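Local coordinates for protein dTDP-4-dehydrorhamnose 3,5-epimerase (Bacillus anthracis str. Ames, PDB 3RYK) that catalyses epimerisation at the 3 and 5 positions of the sugar ring of dTDP-4-dehydrorhamnose, a step in dTDP-L-rhamnose biosynthesis, at residues Q94-I105 and L148-D159. Residues are numbered along the deposited sequence; the frame is centred on the assembly and turned at random.
Sequences QTKLIQVMQGAI and LVPHTIVMYKVD
Strands 96-100 and 152-158 pair antiparallel inside the jelly-roll-like core, in the sheet that strand 70-76 continues beyond 152-158. Leu97 with Lys157 and Gln99 with Met155 are hydrogen-bonded pairs. The Gln99 pair is nearly straight, with Met155 N 2.8 Å from Gln99 O. The ladder then breaks at a classic beta bulge: Met101 and Gln102 both face Ile153. Ile153 O takes a bond from Met101 N and a weak one from Gln102 N. The chain turns a corner here and passes into strand 104-111 of the other sheet. Past the corner, Ala104 O accepts a bond from Leu148 N, in the loop that precedes strand 152-158, at 2.9 Å.

On the face of Ile98, Val154 and Tyr156, which turns to strand 141-147, packing is tight. Within the sheet Ile98 CG2 meets Val154 CG1 at 3.4 Å. Across the corner Ile105 CG2 lies 3.4 Å from Thr152 CG2. Ile105 CG1 sits between the backbone N and the carbonyl carbon (chi1 71°), which leaves CG2 facing Thr152 and Val154. On the other face, Met101 CG reaches Met155 CB at 4.0 Å, and both methionines also pack on the second subunit. Lys157 forms salt bridges with Asp71 of both subunits.

At the far end Asp159 receives Thr95 twice. OD2 takes Thr95 N at 2.7 Å, and OD1 takes Thr95 OG1 at 2.9 Å, both from above the carboxylate plane. Asp159 N bonded to Thr95 O holds the backbones together, while the two carboxylate bonds limit its rotation and probably favour its charged form.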
# COMPACT_ATOMS: atom_id res chain seq x y z
N GLN A 94 -16.77 8.71 0.40
CA GLN A 94 -15.34 8.44 0.22
C GLN A 94 -14.84 8.36 -1.22
O GLN A 94 -15.45 7.73 -2.07
CB GLN A 94 -15.02 7.07 0.81
CG GLN A 94 -15.12 6.90 2.33
CD GLN A 94 -15.05 5.44 2.73
OE1 GLN A 94 -15.74 4.60 2.15
NE2 GLN A 94 -14.26 5.14 3.75
N THR A 95 -13.71 9.03 -1.47
CA THR A 95 -13.06 8.99 -2.76
C THR A 95 -12.16 7.79 -2.48
O THR A 95 -11.60 7.68 -1.39
CB THR A 95 -12.12 10.17 -3.00
OG1 THR A 95 -12.86 11.39 -2.89
CG2 THR A 95 -11.47 10.07 -4.37
N LYS A 96 -12.05 6.87 -3.43
CA LYS A 96 -11.20 5.69 -3.26
C LYS A 96 -10.17 5.63 -4.37
O LYS A 96 -10.38 6.22 -5.42
CB LYS A 96 -12.03 4.42 -3.26
CG LYS A 96 -13.09 4.37 -2.18
CD LYS A 96 -13.84 3.07 -2.21
CE LYS A 96 -14.92 3.04 -1.15
NZ LYS A 96 -15.64 1.73 -1.19
N LEU A 97 -9.06 4.92 -4.12
CA LEU A 97 -7.96 4.75 -5.10
C LEU A 97 -7.53 3.32 -4.85
O LEU A 97 -6.89 3.02 -3.84
CB LEU A 97 -6.86 5.78 -4.87
CG LEU A 97 -5.68 5.85 -5.84
CD1 LEU A 97 -6.14 6.18 -7.25
CD2 LEU A 97 -4.78 6.94 -5.31
N ILE A 98 -7.88 2.44 -5.78
CA ILE A 98 -7.62 1.02 -5.65
C ILE A 98 -6.57 0.42 -6.56
O ILE A 98 -6.46 0.80 -7.72
CB ILE A 98 -8.93 0.25 -5.97
CG1 ILE A 98 -10.12 0.67 -5.08
CG2 ILE A 98 -8.72 -1.26 -5.85
CD1 ILE A 98 -11.02 1.75 -5.62
N GLN A 99 -5.84 -0.54 -6.01
CA GLN A 99 -4.82 -1.28 -6.74
C GLN A 99 -4.77 -2.71 -6.21
O GLN A 99 -5.24 -3.01 -5.09
CB GLN A 99 -3.43 -0.67 -6.63
CG GLN A 99 -2.83 -0.65 -5.25
CD GLN A 99 -1.40 -0.17 -5.24
OE1 GLN A 99 -0.69 -0.25 -6.24
NE2 GLN A 99 -0.94 0.29 -4.08
N VAL A 100 -4.20 -3.58 -7.02
CA VAL A 100 -4.06 -5.00 -6.70
C VAL A 100 -2.58 -5.29 -6.47
O VAL A 100 -1.72 -5.02 -7.35
CB VAL A 100 -4.63 -5.88 -7.82
CG1 VAL A 100 -4.36 -7.34 -7.54
CG2 VAL A 100 -6.14 -5.60 -7.99
N MET A 101 -2.27 -5.86 -5.31
CA MET A 101 -0.88 -6.18 -4.94
C MET A 101 -0.49 -7.62 -5.26
O MET A 101 0.70 -7.92 -5.49
CB MET A 101 -0.67 -5.87 -3.45
CG MET A 101 -1.09 -4.43 -3.07
SD MET A 101 -0.33 -3.11 -4.06
CE MET A 101 1.41 -3.38 -3.68
N GLN A 102 -1.48 -8.50 -5.24
CA GLN A 102 -1.29 -9.90 -5.53
C GLN A 102 -2.57 -10.37 -6.20
O GLN A 102 -3.67 -10.07 -5.72
CB GLN A 102 -0.98 -10.69 -4.26
CG GLN A 102 -0.72 -12.16 -4.53
CD GLN A 102 -0.27 -12.95 -3.31
OE1 GLN A 102 0.29 -12.41 -2.35
NE2 GLN A 102 -0.47 -14.26 -3.37
N GLY A 103 -2.41 -11.09 -7.31
CA GLY A 103 -3.53 -11.60 -8.07
C GLY A 103 -4.12 -10.61 -9.07
O GLY A 103 -3.43 -9.74 -9.62
N ALA A 104 -5.41 -10.73 -9.30
CA ALA A 104 -6.11 -9.87 -10.24
C ALA A 104 -7.59 -9.87 -9.93
O ALA A 104 -8.10 -10.85 -9.40
CB ALA A 104 -5.87 -10.37 -11.65
N ILE A 105 -8.24 -8.75 -10.27
CA ILE A 105 -9.66 -8.56 -10.06
C ILE A 105 -10.33 -7.86 -11.24
O ILE A 105 -9.67 -7.21 -12.05
CB ILE A 105 -9.91 -7.63 -8.81
CG1 ILE A 105 -9.51 -6.16 -9.11
CG2 ILE A 105 -9.21 -8.17 -7.60
CD1 ILE A 105 -9.55 -5.22 -7.89
N LEU A 148 -10.19 -12.84 -9.59
CA LEU A 148 -10.12 -13.77 -10.70
C LEU A 148 -9.26 -15.02 -10.48
O LEU A 148 -9.34 -15.97 -11.25
CB LEU A 148 -9.56 -13.00 -11.92
CG LEU A 148 -10.30 -11.72 -12.33
CD1 LEU A 148 -9.60 -11.17 -13.63
CD2 LEU A 148 -11.80 -11.89 -12.56
N VAL A 149 -8.45 -15.01 -9.43
CA VAL A 149 -7.57 -16.13 -9.11
C VAL A 149 -7.45 -16.20 -7.60
O VAL A 149 -7.69 -15.20 -6.94
CB VAL A 149 -6.16 -15.91 -9.69
CG1 VAL A 149 -6.21 -15.96 -11.20
CG2 VAL A 149 -5.56 -14.59 -9.19
N PRO A 150 -7.05 -17.36 -7.07
CA PRO A 150 -6.91 -17.45 -5.61
C PRO A 150 -5.87 -16.49 -5.04
O PRO A 150 -4.99 -15.98 -5.77
CB PRO A 150 -6.43 -18.89 -5.37
CG PRO A 150 -6.70 -19.62 -6.62
CD PRO A 150 -6.83 -18.64 -7.74
N HIS A 151 -5.98 -16.27 -3.74
CA HIS A 151 -5.07 -15.41 -2.99
C HIS A 151 -4.87 -14.03 -3.60
O HIS A 151 -3.73 -13.65 -3.90
CB HIS A 151 -3.71 -16.11 -2.81
CG HIS A 151 -3.81 -17.47 -2.18
ND1 HIS A 151 -3.96 -17.66 -0.82
CD2 HIS A 151 -3.74 -18.71 -2.73
CE1 HIS A 151 -4.00 -18.95 -0.56
NE2 HIS A 151 -3.87 -19.61 -1.70
N THR A 152 -5.97 -13.30 -3.81
CA THR A 152 -5.94 -11.95 -4.34
C THR A 152 -5.97 -10.96 -3.19
O THR A 152 -6.80 -11.07 -2.24
CB THR A 152 -7.05 -11.71 -5.39
OG1 THR A 152 -6.75 -12.47 -6.57
CG2 THR A 152 -7.17 -10.24 -5.77
N ILE A 153 -5.06 -9.99 -3.27
CA ILE A 153 -4.91 -8.92 -2.29
C ILE A 153 -5.11 -7.56 -2.96
O ILE A 153 -4.36 -7.19 -3.89
CB ILE A 153 -3.51 -8.95 -1.64
CG1 ILE A 153 -3.22 -10.32 -1.02
CG2 ILE A 153 -3.38 -7.85 -0.58
CD1 ILE A 153 -1.81 -10.44 -0.44
N VAL A 154 -6.11 -6.83 -2.49
CA VAL A 154 -6.45 -5.53 -3.00
C VAL A 154 -6.19 -4.49 -1.92
O VAL A 154 -6.48 -4.71 -0.74
CB VAL A 154 -7.93 -5.46 -3.40
CG1 VAL A 154 -8.27 -4.09 -3.96
CG2 VAL A 154 -8.27 -6.54 -4.40
N MET A 155 -5.62 -3.37 -2.32
CA MET A 155 -5.32 -2.30 -1.41
C MET A 155 -6.01 -1.06 -1.94
O MET A 155 -6.02 -0.83 -3.15
CB MET A 155 -3.82 -2.04 -1.34
CG MET A 155 -3.45 -0.87 -0.44
SD MET A 155 -1.70 -0.44 -0.48
CE MET A 155 -0.93 -1.92 0.16
N TYR A 156 -6.59 -0.27 -1.05
CA TYR A 156 -7.23 0.95 -1.51
C TYR A 156 -7.26 2.01 -0.43
O TYR A 156 -7.48 1.71 0.74
CB TYR A 156 -8.59 0.73 -2.14
CG TYR A 156 -9.69 0.23 -1.23
CD1 TYR A 156 -10.63 1.12 -0.71
CD2 TYR A 156 -9.80 -1.12 -0.93
CE1 TYR A 156 -11.65 0.67 0.11
CE2 TYR A 156 -10.81 -1.57 -0.13
CZ TYR A 156 -11.73 -0.67 0.38
OH TYR A 156 -12.73 -1.14 1.19
N LYS A 157 -7.01 3.24 -0.86
CA LYS A 157 -6.99 4.39 0.02
C LYS A 157 -8.35 5.06 -0.02
O LYS A 157 -9.08 4.94 -0.99
CB LYS A 157 -5.96 5.40 -0.47
CG LYS A 157 -4.54 4.91 -0.58
CD LYS A 157 -3.67 5.99 -1.21
CE LYS A 157 -2.21 5.59 -1.20
NZ LYS A 157 -1.71 5.10 0.11
N VAL A 158 -8.69 5.75 1.06
CA VAL A 158 -9.96 6.48 1.16
C VAL A 158 -9.66 7.84 1.78
O VAL A 158 -8.81 7.93 2.67
CB VAL A 158 -11.04 5.71 1.97
CG1 VAL A 158 -11.30 4.33 1.36
CG2 VAL A 158 -10.66 5.60 3.44
N ASP A 159 -10.34 8.89 1.34
CA ASP A 159 -10.11 10.25 1.87
C ASP A 159 -11.03 10.66 3.02
O ASP A 159 -11.02 11.82 3.45
CB ASP A 159 -10.16 11.33 0.78
CG ASP A 159 -11.53 11.50 0.16
OD1 ASP A 159 -11.77 12.57 -0.44
OD2 ASP A 159 -12.37 10.59 0.28